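Side-chain contacts in putative aldehyde dehydrogenase (PDB 4YWE), which probably oxidises aldehydes with NAD or NADP as electron acceptor, as members of the aldehyde dehydrogenase family do, and binds calcium and magnesium ions: residues A[119-124]-A[471-476]; A[133-136]-A[140-143]; A[262-267]-A[408-413]. One frame throughout, in Å; residues are numbered along the deposited sequence.

Contact 1. Residues A[119-124]-A[471-476]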
loop_
_atom_site.group_PDB
_atom_site.type_symbol
_atom_site.label_atom_id
_atom_site.label_comp_id
_atom_site.label_asym_id
_atom_site.label_seq_id
_atom_site.Cartn_x
_atom_site.Cartn_y
_atom_site.Cartn_z
ATOM N N GLU A 119 -18.412 12.830 0.766
ATOM C CA GLU A 119 -17.512 13.336 -0.268
ATOM C C GLU A 119 -16.208 12.543 -0.306
ATOM O O GLU A 119 -15.732 12.157 -1.376
ATOM C CB GLU A 119 -17.206 14.817 -0.038
ATOM C CG GLU A 119 -16.262 15.418 -1.064
ATOM C CD GLU A 119 -15.849 16.836 -0.720
ATOM O OE1 GLU A 119 -15.513 17.091 0.457
ATOM O OE2 GLU A 119 -15.861 17.695 -1.625
ATOM N N PHE A 120 -15.638 12.307 0.871
ATOM C CA PHE A 120 -14.370 11.598 0.991
ATOM C C PHE A 120 -14.490 10.165 0.488
ATOM O O PHE A 120 -13.685 9.713 -0.325
ATOM C CB PHE A 120 -13.888 11.612 2.445
ATOM C CG PHE A 120 -12.587 10.888 2.666
ATOM C CD1 PHE A 120 -11.378 11.508 2.389
ATOM C CD2 PHE A 120 -12.573 9.596 3.163
ATOM C CE1 PHE A 120 -10.180 10.847 2.597
ATOM C CE2 PHE A 120 -11.379 8.930 3.373
ATOM C CZ PHE A 120 -10.182 9.555 3.089
ATOM N N TYR A 121 -15.508 9.457 0.966
ATOM C CA TYR A 121 -15.674 8.047 0.631
ATOM C C TYR A 121 -16.125 7.853 -0.814
ATOM O O TYR A 121 -15.912 6.791 -1.397
ATOM C CB TYR A 121 -16.659 7.388 1.598
ATOM C CG TYR A 121 -16.032 7.076 2.939
ATOM C CD1 TYR A 121 -14.796 6.446 3.012
ATOM C CD2 TYR A 121 -16.657 7.434 4.126
ATOM C CE1 TYR A 121 -14.209 6.160 4.228
ATOM C CE2 TYR A 121 -16.074 7.154 5.351
ATOM C CZ TYR A 121 -14.851 6.518 5.394
ATOM O OH TYR A 121 -14.263 6.236 6.604
ATOM N N ALA A 122 -16.737 8.882 -1.388
ATOM C CA ALA A 122 -17.135 8.847 -2.790
ATOM C C ALA A 122 -15.915 8.670 -3.681
ATOM O O ALA A 122 -15.961 7.955 -4.681
ATOM C CB ALA A 122 -17.885 10.114 -3.165
ATOM N N GLY A 123 -14.822 9.328 -3.312
ATOM C CA GLY A 123 -13.590 9.242 -4.071
ATOM C C GLY A 123 -12.752 8.025 -3.731
ATOM O O GLY A 123 -11.811 7.696 -4.450
ATOM N N ALA A 124 -13.096 7.353 -2.636
ATOM C CA ALA A 124 -12.319 6.212 -2.162
ATOM C C ALA A 124 -12.843 4.887 -2.703
ATOM O O ALA A 124 -12.119 3.891 -2.723
ATOM C CB ALA A 124 -12.306 6.182 -0.639
ATOM N N GLU A 471 -8.755 3.857 6.131
ATOM C CA GLU A 471 -8.566 2.619 6.887
ATOM C C GLU A 471 -9.885 1.918 7.227
ATOM O O GLU A 471 -9.924 0.698 7.395
ATOM C CB GLU A 471 -7.788 2.916 8.175
ATOM C CG GLU A 471 -7.474 1.698 9.034
ATOM C CD GLU A 471 -6.315 0.882 8.497
ATOM O OE1 GLU A 471 -5.691 1.308 7.503
ATOM O OE2 GLU A 471 -6.024 -0.188 9.072
ATOM N N ALA A 472 -10.961 2.692 7.319
ATOM C CA ALA A 472 -12.262 2.161 7.710
ATOM C C ALA A 472 -12.793 1.151 6.696
ATOM O O ALA A 472 -13.530 0.230 7.053
ATOM C CB ALA A 472 -13.259 3.298 7.893
ATOM N N LEU A 473 -12.411 1.327 5.435
ATOM C CA LEU A 473 -12.858 0.450 4.358
ATOM C C LEU A 473 -12.400 -0.996 4.556
ATOM O O LEU A 473 -13.058 -1.927 4.093
ATOM C CB LEU A 473 -12.359 0.970 3.007
ATOM C CG LEU A 473 -12.818 2.372 2.600
ATOM C CD1 LEU A 473 -12.188 2.775 1.280
ATOM C CD2 LEU A 473 -14.336 2.438 2.515
ATOM N N TYR A 474 -11.274 -1.178 5.240
ATOM C CA TYR A 474 -10.746 -2.518 5.491
ATOM C C TYR A 474 -11.599 -3.259 6.516
ATOM O O TYR A 474 -11.670 -4.488 6.508
ATOM C CB TYR A 474 -9.294 -2.449 5.963
ATOM C CG TYR A 474 -8.369 -1.786 4.970
ATOM C CD1 TYR A 474 -8.024 -2.419 3.783
ATOM C CD2 TYR A 474 -7.840 -0.525 5.220
ATOM C CE1 TYR A 474 -7.180 -1.812 2.870
ATOM C CE2 TYR A 474 -6.996 0.087 4.314
ATOM C CZ TYR A 474 -6.669 -0.561 3.141
ATOM O OH TYR A 474 -5.828 0.047 2.238
ATOM N N GLY A 475 -12.242 -2.505 7.400
ATOM C CA GLY A 475 -13.136 -3.087 8.382
ATOM C C GLY A 475 -14.491 -3.439 7.797
ATOM O O GLY A 475 -15.224 -4.255 8.355
ATOM N N PHE A 476 -14.823 -2.820 6.667
ATOM C CA PHE A 476 -16.108 -3.057 6.017
ATOM C C PHE A 476 -15.975 -3.972 4.802
ATOM O O PHE A 476 -16.923 -4.133 4.030
ATOM C CB PHE A 476 -16.756 -1.732 5.608
ATOM C CG PHE A 476 -17.376 -0.985 6.754
ATOM C CD1 PHE A 476 -18.533 -1.452 7.355
ATOM C CD2 PHE A 476 -16.805 0.184 7.231
ATOM C CE1 PHE A 476 -19.108 -0.769 8.409
ATOM C CE2 PHE A 476 -17.376 0.871 8.285
ATOM C CZ PHE A 476 -18.528 0.395 8.874
#

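Contact 2. Residues A[133-136]-A[140-143]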
loop_
_atom_site.group_PDB
_atom_site.type_symbol
_atom_site.label_atom_id
_atom_site.label_comp_id
_atom_site.label_asym_id
_atom_site.label_seq_id
_atom_site.Cartn_x
_atom_site.Cartn_y
_atom_site.Cartn_z
ATOM N N LEU A 133 0.220 -11.252 -5.040
ATOM C CA LEU A 133 1.277 -11.691 -4.140
ATOM C C LEU A 133 2.277 -12.603 -4.836
ATOM O O LEU A 133 1.887 -13.490 -5.596
ATOM C CB LEU A 133 0.672 -12.412 -2.934
ATOM C CG LEU A 133 -0.446 -11.668 -2.202
ATOM C CD1 LEU A 133 -1.033 -12.534 -1.097
ATOM C CD2 LEU A 133 0.065 -10.347 -1.647
ATOM N N PRO A 134 3.576 -12.383 -4.580
ATOM C CA PRO A 134 4.622 -13.270 -5.098
ATOM C C PRO A 134 4.421 -14.696 -4.601
ATOM O O PRO A 134 4.228 -14.904 -3.404
ATOM C CB PRO A 134 5.913 -12.665 -4.535
ATOM C CG PRO A 134 5.572 -11.239 -4.252
ATOM C CD PRO A 134 4.136 -11.251 -3.823
ATOM N N TYR A 135 4.448 -15.661 -5.512
ATOM C CA TYR A 135 4.195 -17.049 -5.151
ATOM C C TYR A 135 4.983 -17.973 -6.073
ATOM O O TYR A 135 5.848 -17.516 -6.817
ATOM C CB TYR A 135 2.693 -17.350 -5.217
ATOM C CG TYR A 135 2.253 -18.543 -4.395
ATOM C CD1 TYR A 135 2.471 -18.585 -3.023
ATOM C CD2 TYR A 135 1.606 -19.620 -4.989
ATOM C CE1 TYR A 135 2.070 -19.672 -2.268
ATOM C CE2 TYR A 135 1.199 -20.710 -4.242
ATOM C CZ TYR A 135 1.434 -20.730 -2.882
ATOM O OH TYR A 135 1.031 -21.812 -2.133
ATOM N N GLN A 136 4.677 -19.266 -6.021
ATOM C CA GLN A 136 5.411 -20.271 -6.786
ATOM C C GLN A 136 5.354 -20.024 -8.289
ATOM O O GLN A 136 4.495 -19.288 -8.779
ATOM C CB GLN A 136 4.873 -21.669 -6.478
ATOM C CG GLN A 136 5.000 -22.079 -5.022
ATOM C CD GLN A 136 4.491 -23.485 -4.768
ATOM O OE1 GLN A 136 4.000 -24.154 -5.677
ATOM N NE2 GLN A 136 4.609 -23.940 -3.527
ATOM N N THR A 140 -0.349 -17.546 -10.256
ATOM C CA THR A 140 -0.690 -16.136 -10.118
ATOM C C THR A 140 -1.664 -15.971 -8.957
ATOM O O THR A 140 -2.754 -16.545 -8.959
ATOM C CB THR A 140 -1.306 -15.555 -11.403
ATOM O OG1 THR A 140 -0.312 -15.509 -12.434
ATOM C CG2 THR A 140 -1.820 -14.146 -11.148
ATOM N N VAL A 141 -1.261 -15.192 -7.962
ATOM C CA VAL A 141 -2.073 -14.999 -6.771
ATOM C C VAL A 141 -2.567 -13.562 -6.700
ATOM O O VAL A 141 -1.774 -12.623 -6.742
ATOM C CB VAL A 141 -1.290 -15.374 -5.503
ATOM C CG1 VAL A 141 -2.099 -15.042 -4.257
ATOM C CG2 VAL A 141 -0.916 -16.850 -5.529
ATOM N N LEU A 142 -3.880 -13.394 -6.605
ATOM C CA LEU A 142 -4.465 -12.069 -6.442
ATOM C C LEU A 142 -5.416 -12.052 -5.251
ATOM O O LEU A 142 -5.974 -13.082 -4.871
ATOM C CB LEU A 142 -5.198 -11.625 -7.712
ATOM C CG LEU A 142 -6.430 -12.402 -8.182
ATOM C CD1 LEU A 142 -7.328 -11.503 -9.016
ATOM C CD2 LEU A 142 -6.031 -13.630 -8.986
ATOM N N THR A 143 -5.585 -10.876 -4.659
ATOM C CA THR A 143 -6.512 -10.708 -3.548
ATOM C C THR A 143 -7.534 -9.632 -3.880
ATOM O O THR A 143 -7.211 -8.633 -4.523
ATOM C CB THR A 143 -5.785 -10.335 -2.243
ATOM O OG1 THR A 143 -5.254 -9.009 -2.351
ATOM C CG2 THR A 143 -4.655 -11.317 -1.952
HETATM O O HOH W 1 1.167 -14.280 -8.132
#

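Contact 3. Residues A[262-267]-A[408-413]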
loop_
_atom_site.group_PDB
_atom_site.type_symbol
_atom_site.label_atom_id
_atom_site.label_comp_id
_atom_site.label_asym_id
_atom_site.label_seq_id
_atom_site.Cartn_x
_atom_site.Cartn_y
_atom_site.Cartn_z
ATOM N N PRO A 262 -7.116 12.269 27.926
ATOM C CA PRO A 262 -6.331 13.277 28.642
ATOM C C PRO A 262 -5.710 14.353 27.752
ATOM O O PRO A 262 -5.297 14.083 26.622
ATOM C CB PRO A 262 -5.235 12.439 29.295
ATOM C CG PRO A 262 -4.978 11.359 28.288
ATOM C CD PRO A 262 -6.304 11.082 27.600
ATOM N N GLN A 263 -5.655 15.572 28.279
ATOM C CA GLN A 263 -4.877 16.649 27.684
ATOM C C GLN A 263 -3.599 16.825 28.498
ATOM O O GLN A 263 -3.660 17.106 29.695
ATOM C CB GLN A 263 -5.675 17.953 27.657
ATOM C CG GLN A 263 -6.968 17.891 26.862
ATOM C CD GLN A 263 -6.806 18.392 25.442
ATOM O OE1 GLN A 263 -5.722 18.317 24.864
ATOM N NE2 GLN A 263 -7.885 18.920 24.873
ATOM N N ILE A 264 -2.448 16.651 27.858
ATOM C CA ILE A 264 -1.169 16.728 28.558
ATOM C C ILE A 264 -0.465 18.047 28.253
ATOM O O ILE A 264 -0.061 18.294 27.117
ATOM C CB ILE A 264 -0.270 15.532 28.198
ATOM C CG1 ILE A 264 -1.038 14.219 28.363
ATOM C CG2 ILE A 264 0.984 15.529 29.060
ATOM C CD1 ILE A 264 -0.305 13.010 27.821
ATOM N N VAL A 265 -0.315 18.887 29.275
ATOM C CA VAL A 265 0.281 20.208 29.097
ATOM C C VAL A 265 1.599 20.338 29.858
ATOM O O VAL A 265 1.657 20.099 31.065
ATOM C CB VAL A 265 -0.694 21.315 29.538
ATOM C CG1 VAL A 265 -0.112 22.685 29.221
ATOM C CG2 VAL A 265 -2.045 21.137 28.864
ATOM N N PHE A 266 2.652 20.729 29.144
ATOM C CA PHE A 266 3.962 20.945 29.755
ATOM C C PHE A 266 4.230 22.429 29.973
ATOM O O PHE A 266 3.529 23.282 29.430
ATOM C CB PHE A 266 5.066 20.334 28.892
ATOM C CG PHE A 266 5.089 18.836 28.917
ATOM C CD1 PHE A 266 4.229 18.105 28.118
ATOM C CD2 PHE A 266 5.970 18.158 29.744
ATOM C CE1 PHE A 266 4.245 16.727 28.143
ATOM C CE2 PHE A 266 5.992 16.778 29.772
ATOM C CZ PHE A 266 5.129 16.061 28.972
ATOM N N ALA A 267 5.258 22.727 30.763
ATOM C CA ALA A 267 5.581 24.101 31.138
ATOM C C ALA A 267 6.008 24.953 29.944
ATOM O O ALA A 267 5.917 26.180 29.988
ATOM C CB ALA A 267 6.673 24.111 32.203
ATOM N N ALA A 408 2.091 7.540 32.870
ATOM C CA ALA A 408 1.446 6.685 33.861
ATOM C C ALA A 408 0.018 7.146 34.142
ATOM O O ALA A 408 -0.903 6.333 34.210
ATOM C CB ALA A 408 2.260 6.660 35.148
ATOM N N LEU A 409 -0.158 8.453 34.302
ATOM C CA LEU A 409 -1.481 9.020 34.535
ATOM C C LEU A 409 -2.379 8.854 33.309
ATOM O O LEU A 409 -3.542 8.471 33.432
ATOM C CB LEU A 409 -1.373 10.501 34.908
ATOM C CG LEU A 409 -0.764 10.825 36.273
ATOM C CD1 LEU A 409 -0.625 12.328 36.459
ATOM C CD2 LEU A 409 -1.601 10.218 37.384
ATOM N N ALA A 410 -1.828 9.137 32.132
ATOM C CA ALA A 410 -2.589 9.078 30.886
ATOM C C ALA A 410 -3.083 7.666 30.577
ATOM O O ALA A 410 -4.235 7.478 30.188
ATOM C CB ALA A 410 -1.750 9.602 29.734
ATOM N N ASN A 411 -2.212 6.676 30.748
ATOM C CA ASN A 411 -2.573 5.288 30.479
ATOM C C ASN A 411 -3.172 4.610 31.709
ATOM O O ASN A 411 -3.418 3.404 31.701
ATOM C CB ASN A 411 -1.352 4.497 30.000
ATOM C CG ASN A 411 -0.739 5.072 28.739
ATOM O OD1 ASN A 411 -1.393 5.801 27.993
ATOM N ND2 ASN A 411 0.522 4.739 28.489
ATOM N N GLY A 412 -3.413 5.390 32.758
ATOM C CA GLY A 412 -3.836 4.849 34.037
ATOM C C GLY A 412 -5.300 4.473 34.177
ATOM O O GLY A 412 -5.705 3.931 35.205
ATOM N N THR A 413 -6.099 4.761 33.154
ATOM C CA THR A 413 -7.518 4.420 33.180
ATOM C C THR A 413 -7.766 3.214 32.273
ATOM O O THR A 413 -6.896 2.850 31.482
ATOM C CB THR A 413 -8.398 5.617 32.736
ATOM O OG1 THR A 413 -8.418 5.708 31.306
ATOM C CG2 THR A 413 -7.877 6.916 33.331
#

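Contact 1. Residues A[119-124]-A[471-476]
The ring of Tyr121 meets Ala472 and Leu473 obliquely, while one of its faces carries a neighbour from its own helix: Phe120 CD2 sits 3.8 Å above the plane of the Tyr121 ring, displaced toward the rim. Tyr121 CE1 in turn lies in the plane of the Phe120 ring, at its edge. Across the contact, Leu473 CD2 is 4.1 Å from Tyr121 CD1 and equally far from CE1, so one methyl touches one side of the ring as the two side chains run past each other in opposite senses. The other branch, CD1, turns to Ala124 CB at 3.9 Å; the leucine fork thus spans two residues three apart on the helix. With CG placed opposite its carbonyl carbon (chi1 -60°), Leu473 directs both methyls at helix 104-124. Farther out, Ala472 CB lies 3.4 Å from Tyr121 OH. The side chain of Ala472 lies about 8 Å from that of Glu256, predicted to be an active-site residue. Ala170 and Ala173 of helix 160-174 also touch the tyrosine. The chemistry is therefore mixed: apolar packing surrounds the ring, and a hydrogen bond to Gly469 O satisfies its buried hydroxyl, holding the ring's outer end among apolar neighbours.

Contact 2. Residues A[133-136]-A[140-143]
Val141 offers both of its methyls to the 133-136 segment, a consequence of its first torsion: with chi1 at 175°, CG1 stands opposite the backbone N and CG2 opposite the carbonyl carbon, so the two branches diverge along the 133-136 segment. CG1 reaches Leu133, 4.0 Å from its CB. CG2 reaches Tyr135, where it lies 3.7 Å from CB and only slightly farther from the ring atoms CG and CD2, an oblique approach to the base of the ring and not to its phenol end. Leu133 extends the apolar line in the other direction, its CD1 coming within 3.9 Å of Thr143 CG2 as the two side chains cross at about a right angle. The hydroxyl of Thr143 is engaged separately, with Glu131 N.

The backbones are joined in two ways. Leu133 N donates to Val141 O over 3.0 Å. Beside it a water takes over: it donates to Leu133 O at 2.8 Å and accepts from Val141 N at 2.6 Å. Between these two segments the chain turns back into strand 139-155. Glu453 of the third subunit packs on Leu133 and Tyr135, and Leu454 of the same subunit on Val141. Between 133-136 and 140-143 the backbones thus share one direct bond and one water bridge, and Thr143 pairs with Glu131 farther along, while the row of apolar side chains serves both the turn and the tetramer interface.

Contact 3. Residues A[262-267]-A[408-413]
Ala410 CB is the single point on helix 403-410 where the two segments truly pack, and two strand residues converge on it. Pro262 CG approaches to 3.9 Å and Ile264 CD1 to 4.2 Å, both from the same face of the strand because the residues are two apart. Ile264 reaches so far by being extended: its second torsion is 171°, which carries CD1 outward from the strand, and only this terminal methyl meets the helix. All three residues are buried and purely apolar at the contact, yet the area they share is small.

Beyond Ala410 the character changes. Asn411 is the first residue to leave helical geometry, and Arg295 donates NH1 to Leu409 O and NH2 to Ala410 O. The closer part is one methyl resting against Pro262 and Ile264; the turn that follows makes no contact with 262-267 and is exposed at Gly412, yet is held by Asn411 OD1 to Arg437 N and Gly412 O to Gln387 NE2.

In the fold, strand 261-265 runs between the parallel strands 293-299 and 418-422 of the catalytic domain. Helix 403-410 packs on one face of this sheet, and helix 271-283, touched by Gln263 and Val265, lies on the other.

Overall arrangement
Along the chain the ranges come in the order 119-124, 133-136, 140-143, 262-267, 408-413 and 471-476, so contact 1 encloses both others, and contact 2 is complete before contact 3 begins. Contacts 1 and 2 lie on the same side of the chain's centre, with centres 25 Å and nearest atoms about 9 Å apart. Contact 1 lies near the base of what is, as in related enzymes, probably the oligomerisation arm, and contact 2 lies out along it. Contact 3 belongs to a different sheet, in the catalytic domain, its centre 32 Å from that of contact 1 and 46 Å from that of contact 2. Contacts 1 and 3 join segments far apart in sequence, whereas contact 2 joins the two sides of a short turn.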